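Local atomic coordinates of synaptotagmin IV (Rattus norvegicus, PDB entry 1W15), a protein that takes part in the mobility of neuronal dense core vesicles through its interaction with KIF1A and in dendrite formation by melanocytes. Residues Val57-Tyr60 / Arg65-Lys68; Leu103-Glu108 / Asn113-Arg118; Trp133-Asp138 / Ile144-Met149. All blocks are in the same frame, centred on the assembly; numbering follows the deposited sequence. Where two conformers were deposited one is given.

Contacts 1 and 2 belong to the same four-stranded sheet of this C2B domain and illustrate one principle twice: an antiparallel hairpin in which a classic beta bulge shifts the register. They meet where N58 packs on L103, since strands 53-61 and 98-106 are neighbours. Contact 1 is buried at V57, N58 and L59 but ends in exposed R65 and K68; contact 2 runs from buried V104 and L105 out to a loop rich in oxygen ligands that holds calcium and sodium. Contact 3, centred about 22 Å from contact 2, joins a helix to an edge strand of the other sheet by one salt bridge and a few apolar touches, and it borders a second subunit.

Contact 1 of 3, residues Val57-Tyr60 / Arg65-Lys68; sequences VNLY and RISK
L59 faces both I66 and S67, the classic beta bulge of the hairpin formed by strands 53-61 and 64-70. L59 N gives a nearly straight bond to S67 O (2.9 Å, 172° at the hydrogen), while L59 O accepts I66 N at 2.8 Å and, weakly, S67 N. The tight packing gathers here. CG of L59 is anti to the backbone N (chi1 -176°), and its CD2 branch meets I66 CD1 at 3.6 Å, the two side chains slanting past each other; L59 CB also lies 4.1 Å from S67 CB.

On the face of N58, Y60, R65 and K68, buried N58 stays closely held while R65 and K68 lie at the solvent side. R65 lays its CG over one face of the Y60 ring and brings CB to 3.7 Å from Y60 CE1. A bend at chi3 (57°) then swings the guanidinium round to N58, where R65 NH1 donates to OD1 at 3.0 Å. The acceptor lies close to the guanidinium plane, but the donor stands well above the plane of the amide carbonyl. A leucine in place of N58 would probably leave R65 NH1 without this acceptor and E101, which takes a bond from N58 ND2, without that donor.

E101 also bonds Y60 OH, so strand 98-106 grips this face from beyond strand 53-61. Strand 64-70 is an outermost strand of the sheet in this chain; V57, L59 and S67 pack on F88 of strand 80-89, which belongs to the facing sheet.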
loop_
_atom_site.group_PDB
_atom_site.type_symbol
_atom_site.label_atom_id
_atom_site.label_comp_id
_atom_site.label_asym_id
_atom_site.label_seq_id
_atom_site.Cartn_x
_atom_site.Cartn_y
_atom_site.Cartn_z
ATOM N N VAL A 57 10.662 -13.272 5.456
ATOM C CA VAL A 57 9.492 -13.410 6.305
ATOM C C VAL A 57 9.163 -14.921 6.403
ATOM O O VAL A 57 8.868 -15.563 5.391
ATOM C CB VAL A 57 8.267 -12.635 5.761
ATOM C CG1 VAL A 57 7.088 -12.686 6.796
ATOM C CG2 VAL A 57 8.616 -11.148 5.439
ATOM N N ASN A 58 9.219 -15.485 7.607
ATOM C CA ASN A 58 8.906 -16.911 7.815
ATOM C C ASN A 58 7.599 -16.997 8.585
ATOM O O ASN A 58 7.429 -16.271 9.550
ATOM C CB ASN A 58 10.037 -17.605 8.606
ATOM C CG ASN A 58 11.323 -17.716 7.808
ATOM O OD1 ASN A 58 11.268 -17.999 6.614
ATOM N ND2 ASN A 58 12.491 -17.496 8.450
ATOM N N LEU A 59 6.722 -17.931 8.212
ATOM C CA LEU A 59 5.457 -18.137 8.908
ATOM C C LEU A 59 5.537 -19.492 9.593
ATOM O O LEU A 59 5.922 -20.474 8.955
ATOM C CB LEU A 59 4.328 -18.186 7.877
ATOM C CG LEU A 59 2.917 -18.312 8.449
ATOM C CD1 LEU A 59 2.482 -17.006 9.052
ATOM C CD2 LEU A 59 1.934 -18.749 7.378
ATOM N N TYR A 60 5.187 -19.533 10.889
ATOM C CA TYR A 60 5.297 -20.765 11.701
ATOM C C TYR A 60 3.916 -21.134 12.182
ATOM O O TYR A 60 3.167 -20.253 12.634
ATOM C CB TYR A 60 6.142 -20.511 12.930
ATOM C CG TYR A 60 7.591 -20.290 12.548
ATOM C CD1 TYR A 60 8.440 -21.391 12.321
ATOM C CD2 TYR A 60 8.097 -18.992 12.376
ATOM C CE1 TYR A 60 9.792 -21.218 11.920
ATOM C CE2 TYR A 60 9.440 -18.810 12.013
ATOM C CZ TYR A 60 10.275 -19.928 11.778
ATOM O OH TYR A 60 11.604 -19.728 11.395
ATOM N N ARG A 65 7.925 -24.276 10.395
ATOM C CA ARG A 65 7.803 -23.272 9.337
ATOM C C ARG A 65 6.881 -23.792 8.237
ATOM O O ARG A 65 7.130 -24.843 7.633
ATOM C CB ARG A 65 9.142 -22.888 8.722
ATOM C CG ARG A 65 8.971 -21.673 7.826
ATOM C CD ARG A 65 10.246 -21.061 7.300
ATOM N NE ARG A 65 11.057 -22.029 6.568
ATOM C CZ ARG A 65 12.211 -21.753 5.971
ATOM N NH1 ARG A 65 12.709 -20.525 5.985
ATOM N NH2 ARG A 65 12.884 -22.720 5.356
ATOM N N ILE A 66 5.809 -23.071 7.970
ATOM C CA ILE A 66 4.908 -23.538 6.924
ATOM C C ILE A 66 4.973 -22.669 5.649
ATOM O O ILE A 66 4.421 -23.042 4.634
ATOM C CB ILE A 66 3.496 -23.629 7.461
ATOM C CG1 ILE A 66 3.058 -22.252 7.999
ATOM C CG2 ILE A 66 3.379 -24.779 8.522
ATOM C CD1 ILE A 66 1.494 -22.185 8.198
ATOM N N SER A 67 5.624 -21.519 5.693
ATOM C CA SER A 67 5.758 -20.710 4.481
ATOM C C SER A 67 6.891 -19.740 4.653
ATOM O O SER A 67 7.252 -19.433 5.793
ATOM C CB SER A 67 4.448 -19.949 4.211
ATOM O OG SER A 67 4.512 -19.255 2.963
ATOM N N LYS A 68 7.452 -19.243 3.536
ATOM C CA LYS A 68 8.508 -18.234 3.609
ATOM C C LYS A 68 8.386 -17.281 2.406
ATOM O O LYS A 68 7.943 -17.709 1.330
ATOM C CB LYS A 68 9.921 -18.880 3.676
ATOM C CG LYS A 68 10.237 -19.754 2.486
ATOM C CD LYS A 68 11.644 -20.365 2.514
ATOM C CE LYS A 68 11.944 -21.020 1.155
ATOM N NZ LYS A 68 13.376 -21.494 1.054
#

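Contact 2 of 3, residues Leu103-Glu108 / Asn113-Arg118; sequences LVLDSE and NEVIGR. With CA (calcium ion), chain B; NA (sodium ion), chain F.
V104 faces I116 and G117 together, a classic beta bulge between antiparallel strands 98-106 and 114-121. Among the backbone bonds, V104 N donates to G117 O (2.9 Å), V104 O accepts G117 N on a lone pair and also I116 N, whose refined distance is doubtfully short, and D106 N reaches E114 O. Water 1 bridges D106 O and E114 N.

Apolar contacts line the hairpin. The I116 and V104 side chains cross, CD1 of I116 meeting CG1 of V104 at 3.9 Å, L105 CD2 meets V115 CG2 at 3.8 Å, and L103 CD2 lies alongside the aliphatic part of R118, whose NE salt-bridges E101.

Polar and metal bonds close the loop end. With CG anti to its carbonyl carbon (chi1 -68°), N113 directs OD1 to the sodium ion (2.4 Å), and the same OD1 accepts E108 N (2.9 Å) from above the amide plane. E108 O and S111 complete the protein ligands of that ion. D106 OD1 (2.7 Å), S107 O and E108 OE1 (2.6 Å) bind calcium with D52 from another loop. Carboxylates converging from two loops are characteristic of the C2 calcium site, occupied in this calcium-grown crystal although this synaptotagmin does not bind Ca2+.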
loop_
_atom_site.group_PDB
_atom_site.type_symbol
_atom_site.label_atom_id
_atom_site.label_comp_id
_atom_site.label_asym_id
_atom_site.label_seq_id
_atom_site.Cartn_x
_atom_site.Cartn_y
_atom_site.Cartn_z
ATOM N N LEU A 103 13.221 -11.160 9.254
ATOM C CA LEU A 103 14.672 -11.078 9.327
ATOM C C LEU A 103 15.131 -10.026 8.330
ATOM O O LEU A 103 14.836 -10.134 7.143
ATOM C CB LEU A 103 15.301 -12.448 8.978
ATOM C CG LEU A 103 14.682 -13.556 9.869
ATOM C CD1 LEU A 103 14.528 -14.808 9.110
ATOM C CD2 LEU A 103 15.442 -13.701 11.163
ATOM N N VAL A 104 15.833 -9.013 8.830
ATOM C CA VAL A 104 16.499 -8.037 7.996
ATOM C C VAL A 104 17.960 -8.524 7.820
ATOM O O VAL A 104 18.678 -8.680 8.820
ATOM C CB VAL A 104 16.447 -6.616 8.617
ATOM C CG1 VAL A 104 17.115 -5.612 7.640
ATOM C CG2 VAL A 104 14.950 -6.184 8.981
ATOM N N LEU A 105 18.335 -8.771 6.565
ATOM C CA LEU A 105 19.607 -9.396 6.192
ATOM C C LEU A 105 20.344 -8.478 5.271
ATOM O O LEU A 105 19.726 -7.697 4.536
ATOM C CB LEU A 105 19.326 -10.714 5.456
ATOM C CG LEU A 105 18.630 -11.765 6.364
ATOM C CD1 LEU A 105 17.357 -12.314 5.760
ATOM C CD2 LEU A 105 19.697 -12.845 6.533
ATOM N N ASP A 106 21.673 -8.602 5.272
ATOM C CA ASP A 106 22.491 -7.802 4.390
ATOM C C ASP A 106 22.909 -8.729 3.253
ATOM O O ASP A 106 23.540 -9.779 3.494
ATOM C CB ASP A 106 23.701 -7.315 5.180
ATOM C CG ASP A 106 24.707 -6.596 4.334
ATOM O OD1 ASP A 106 24.356 -5.911 3.357
ATOM O OD2 ASP A 106 25.901 -6.695 4.574
ATOM N N SER A 107 22.526 -8.370 2.027
ATOM C CA SER A 107 22.922 -9.156 0.871
ATOM C C SER A 107 24.387 -8.935 0.558
ATOM O O SER A 107 24.830 -7.798 0.356
ATOM C CB SER A 107 22.016 -8.795 -0.308
ATOM O OG SER A 107 22.520 -9.379 -1.481
ATOM N N GLU A 108 25.173 -10.011 0.544
ATOM C CA GLU A 108 26.603 -9.871 0.317
ATOM C C GLU A 108 27.037 -11.026 -0.568
ATOM O O GLU A 108 26.887 -12.183 -0.179
ATOM C CB GLU A 108 27.373 -9.932 1.645
ATOM C CG GLU A 108 28.883 -9.695 1.483
ATOM C CD GLU A 108 29.233 -8.221 1.375
ATOM O OE1 GLU A 108 28.437 -7.389 1.829
ATOM O OE2 GLU A 108 30.304 -7.875 0.850
ATOM N N ASN A 113 24.767 -14.299 4.034
ATOM C CA ASN A 113 24.187 -12.979 4.319
ATOM C C ASN A 113 23.945 -12.864 5.826
ATOM O O ASN A 113 23.387 -13.759 6.432
ATOM C CB ASN A 113 22.857 -12.816 3.576
ATOM C CG ASN A 113 23.052 -12.742 2.065
ATOM O OD1 ASN A 113 24.157 -12.541 1.584
ATOM N ND2 ASN A 113 21.974 -12.893 1.320
ATOM N N GLU A 114 24.382 -11.775 6.425
ATOM C CA GLU A 114 24.300 -11.619 7.879
ATOM C C GLU A 114 22.934 -11.109 8.277
ATOM O O GLU A 114 22.319 -10.342 7.532
ATOM C CB GLU A 114 25.375 -10.637 8.323
ATOM C CG GLU A 114 25.244 -10.181 9.775
ATOM C CD GLU A 114 26.596 -9.750 10.330
ATOM O OE1 GLU A 114 27.491 -9.492 9.502
ATOM O OE2 GLU A 114 26.785 -9.710 11.577
ATOM N N VAL A 115 22.435 -11.574 9.425
ATOM C CA VAL A 115 21.146 -11.092 9.937
ATOM C C VAL A 115 21.456 -9.779 10.623
ATOM O O VAL A 115 22.305 -9.751 11.514
ATOM C CB VAL A 115 20.513 -12.087 10.941
ATOM C CG1 VAL A 115 19.253 -11.458 11.654
ATOM C CG2 VAL A 115 20.165 -13.409 10.265
ATOM N N ILE A 116 20.827 -8.696 10.171
ATOM C CA ILE A 116 21.036 -7.365 10.736
ATOM C C ILE A 116 20.128 -7.208 11.969
ATOM O O ILE A 116 20.518 -6.613 12.992
ATOM C CB ILE A 116 20.627 -6.290 9.695
ATOM C CG1 ILE A 116 21.576 -6.243 8.496
ATOM C CG2 ILE A 116 20.507 -4.893 10.338
ATOM C CD1 ILE A 116 21.017 -5.312 7.358
ATOM N N GLY A 117 18.926 -7.757 11.871
ATOM C CA GLY A 117 17.994 -7.706 12.998
ATOM C C GLY A 117 16.835 -8.625 12.796
ATOM O O GLY A 117 16.569 -9.081 11.676
ATOM N N ARG A 118 16.124 -8.887 13.880
ATOM C CA ARG A 118 15.007 -9.810 13.806
ATOM C C ARG A 118 13.812 -9.260 14.573
ATOM O O ARG A 118 13.975 -8.600 15.594
ATOM C CB ARG A 118 15.467 -11.130 14.466
ATOM C CG ARG A 118 14.432 -12.234 14.597
ATOM C CD ARG A 118 15.174 -13.622 14.943
ATOM N NE ARG A 118 14.225 -14.712 15.148
ATOM C CZ ARG A 118 13.605 -14.960 16.295
ATOM N NH1 ARG A 118 13.828 -14.207 17.387
ATOM N NH2 ARG A 118 12.753 -15.976 16.360
HETATM CA CA CA B . 26.322 -5.935 1.543
HETATM NA NA NA F . 25.576 -13.960 0.319
HETATM O O HOH W 1 26.281 -9.921 5.015
HETATM O O HOH W 2 21.274 -12.114 -1.655
HETATM O O HOH W 3 23.991 -15.768 1.066
HETATM O O HOH W 4 28.890 -5.043 1.136
HETATM O O HOH W 5 24.287 -13.267 -1.557
HETATM O O HOH W 6 26.822 -15.516 -1.735
#

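Contact 3 of 3, residues Trp133-Asp138 / Ile144-Met149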
loop_
_atom_site.group_PDB
_atom_site.type_symbol
_atom_site.label_atom_id
_atom_site.label_comp_id
_atom_site.label_asym_id
_atom_site.label_seq_id
_atom_site.Cartn_x
_atom_site.Cartn_y
_atom_site.Cartn_z
ATOM N N TRP A 133 0.388 -8.283 17.367
ATOM C CA TRP A 133 -0.359 -9.528 17.110
ATOM C C TRP A 133 -1.738 -9.568 17.796
ATOM O O TRP A 133 -2.713 -10.022 17.208
ATOM C CB TRP A 133 0.434 -10.722 17.582
ATOM C CG TRP A 133 0.008 -12.024 16.959
ATOM C CD1 TRP A 133 -0.634 -13.091 17.587
ATOM C CD2 TRP A 133 0.188 -12.418 15.594
ATOM N NE1 TRP A 133 -0.799 -14.119 16.687
ATOM C CE2 TRP A 133 -0.320 -13.733 15.461
ATOM C CE3 TRP A 133 0.750 -11.800 14.467
ATOM C CZ2 TRP A 133 -0.295 -14.431 14.248
ATOM C CZ3 TRP A 133 0.782 -12.502 13.253
ATOM C CH2 TRP A 133 0.256 -13.807 13.161
ATOM N N LYS A 134 -1.804 -9.122 19.043
ATOM C CA LYS A 134 -3.106 -9.044 19.743
ATOM C C LYS A 134 -4.141 -8.193 18.962
ATOM O O LYS A 134 -5.341 -8.537 18.859
ATOM C CB LYS A 134 -2.916 -8.526 21.166
ATOM C CG LYS A 134 -4.269 -8.331 21.874
ATOM C CD LYS A 134 -4.208 -8.292 23.374
ATOM C CE LYS A 134 -5.517 -7.685 23.945
ATOM N NZ LYS A 134 -6.815 -8.467 23.635
ATOM N N GLU A 135 -3.656 -7.076 18.422
ATOM C CA GLU A 135 -4.505 -6.109 17.738
ATOM C C GLU A 135 -5.022 -6.738 16.428
ATOM O O GLU A 135 -6.226 -6.643 16.123
ATOM C CB GLU A 135 -3.747 -4.791 17.505
ATOM C CG GLU A 135 -4.660 -3.591 17.272
ATOM C CD GLU A 135 -3.907 -2.263 17.149
ATOM O OE1 GLU A 135 -2.765 -2.169 17.644
ATOM O OE2 GLU A 135 -4.474 -1.305 16.562
ATOM N N ILE A 136 -4.108 -7.417 15.706
ATOM C CA ILE A 136 -4.359 -8.238 14.489
ATOM C C ILE A 136 -5.484 -9.314 14.675
ATOM O O ILE A 136 -6.396 -9.509 13.765
ATOM C CB ILE A 136 -3.013 -8.933 14.039
ATOM C CG1 ILE A 136 -2.045 -7.916 13.391
ATOM C CG2 ILE A 136 -3.254 -10.116 13.112
ATOM C CD1 ILE A 136 -0.561 -8.322 13.534
ATOM N N CYS A 137 -5.435 -9.977 15.838
ATOM C CA CYS A 137 -6.437 -10.955 16.230
ATOM C C CYS A 137 -7.709 -10.295 16.738
ATOM O O CYS A 137 -8.814 -10.806 16.533
ATOM C CB CYS A 137 -5.870 -11.873 17.293
ATOM S SG CYS A 137 -4.472 -12.838 16.697
ATOM N N ASP A 138 -7.572 -9.158 17.408
ATOM C CA ASP A 138 -8.765 -8.440 17.918
ATOM C C ASP A 138 -9.554 -7.725 16.806
ATOM O O ASP A 138 -10.762 -7.503 16.965
ATOM C CB ASP A 138 -8.414 -7.432 19.028
ATOM C CG ASP A 138 -8.044 -8.103 20.352
ATOM O OD1 ASP A 138 -8.264 -9.330 20.545
ATOM O OD2 ASP A 138 -7.466 -7.463 21.236
ATOM N N ILE A 144 -3.290 -3.217 9.965
ATOM C CA ILE A 144 -2.727 -2.412 11.040
ATOM C C ILE A 144 -1.213 -2.359 10.808
ATOM O O ILE A 144 -0.607 -3.402 10.562
ATOM C CB ILE A 144 -3.012 -3.045 12.411
ATOM C CG1 ILE A 144 -4.526 -3.289 12.623
ATOM C CG2 ILE A 144 -2.402 -2.192 13.562
ATOM C CD1 ILE A 144 -4.805 -4.373 13.703
ATOM N N ALA A 145 -0.649 -1.153 10.906
ATOM C CA ALA A 145 0.817 -0.880 10.673
ATOM C C ALA A 145 1.481 -0.377 11.937
ATOM O O ALA A 145 0.868 0.447 12.665
ATOM C CB ALA A 145 1.000 0.122 9.552
ATOM N N LYS A 146 2.694 -0.879 12.263
ATOM C CA LYS A 146 3.428 -0.407 13.442
ATOM C C LYS A 146 4.915 -0.501 13.148
ATOM O O LYS A 146 5.338 -1.424 12.431
ATOM C CB LYS A 146 3.206 -1.263 14.703
ATOM C CG LYS A 146 1.752 -1.433 15.127
ATOM C CD LYS A 146 1.635 -1.936 16.615
ATOM C CE LYS A 146 0.142 -2.051 17.020
ATOM N NZ LYS A 146 -0.567 -0.754 16.694
ATOM N N TRP A 147 5.640 0.449 13.708
ATOM C CA TRP A 147 7.118 0.397 13.808
ATOM C C TRP A 147 7.531 -0.493 14.968
ATOM O O TRP A 147 6.908 -0.453 16.045
ATOM C CB TRP A 147 7.661 1.797 14.064
ATOM C CG TRP A 147 7.790 2.666 12.845
ATOM C CD1 TRP A 147 7.020 3.780 12.506
ATOM C CD2 TRP A 147 8.777 2.530 11.811
ATOM N NE1 TRP A 147 7.475 4.313 11.316
ATOM C CE2 TRP A 147 8.570 3.602 10.882
ATOM C CE3 TRP A 147 9.840 1.608 11.582
ATOM C CZ2 TRP A 147 9.372 3.781 9.714
ATOM C CZ3 TRP A 147 10.654 1.791 10.454
ATOM C CH2 TRP A 147 10.391 2.865 9.511
ATOM N N HIS A 148 8.562 -1.321 14.770
ATOM C CA HIS A 148 9.091 -2.172 15.818
ATOM C C HIS A 148 10.594 -2.030 15.858
ATOM O O HIS A 148 11.203 -1.972 14.798
ATOM C CB HIS A 148 8.830 -3.623 15.503
ATOM C CG HIS A 148 7.382 -3.966 15.504
ATOM N ND1 HIS A 148 6.715 -4.341 16.653
ATOM C CD2 HIS A 148 6.470 -3.984 14.504
ATOM C CE1 HIS A 148 5.452 -4.610 16.359
ATOM N NE2 HIS A 148 5.271 -4.401 15.060
ATOM N N MET A 149 11.179 -2.023 17.052
ATOM C CA MET A 149 12.663 -2.158 17.188
ATOM C C MET A 149 13.068 -3.577 16.798
ATOM O O MET A 149 12.362 -4.540 17.091
ATOM C CB MET A 149 13.135 -1.876 18.624
ATOM C CG MET A 149 12.756 -0.466 19.189
ATOM S SD MET A 149 13.478 0.920 18.243
ATOM C CE MET A 149 15.230 0.567 18.262
#
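Helix 128-138 and strand 144-149 run almost exactly antiparallel where E135 meets I144 and K146, their local axes 9.5 Å apart at 175°, a wide spacing with no backbone-to-backbone pairing, crossed by the side chains of E135, I144 and K146. E135 and I144 carry the contact about equally, with K146 joining through its amine. The E135 chain leaves with CG anti to the backbone N and stays extended beyond it, which takes the carboxylate across to the strand. There E135 OE1 receives K146 NZ at 2.8 Å in a salt bridge, met on the syn side and 28° out of the carboxylate plane. K146 arrives with a nearly straight chain that bends at its last torsion (chi4 -51°), turning NZ to the acid.

I144 lies beside the same glutamate. Its CD1 sits against E135 CG at 3.7 Å and reaches past it to the helix backbone, 3.6 Å from E135 O. This packing should be read with caution, because I136 and I144 were each deposited in two conformers. E135 CB and CG thus lie on I144 CD1, while I144 CG2 borders the carboxylate whose OE1 binds K146.

The helix, which follows strand 114-121 as in other synaptotagmin C2B domains, turns W133 away from strand 144-149 to pack on L121, I98 and V100. H132 of the helix bonds H148 NE2, and S128 bonds H148 ND1. Strand 144-149 is an outermost strand of its sheet within this chain, paired with strand 18-26, and Q26 of a second subunit packs on E135, I144 and K146.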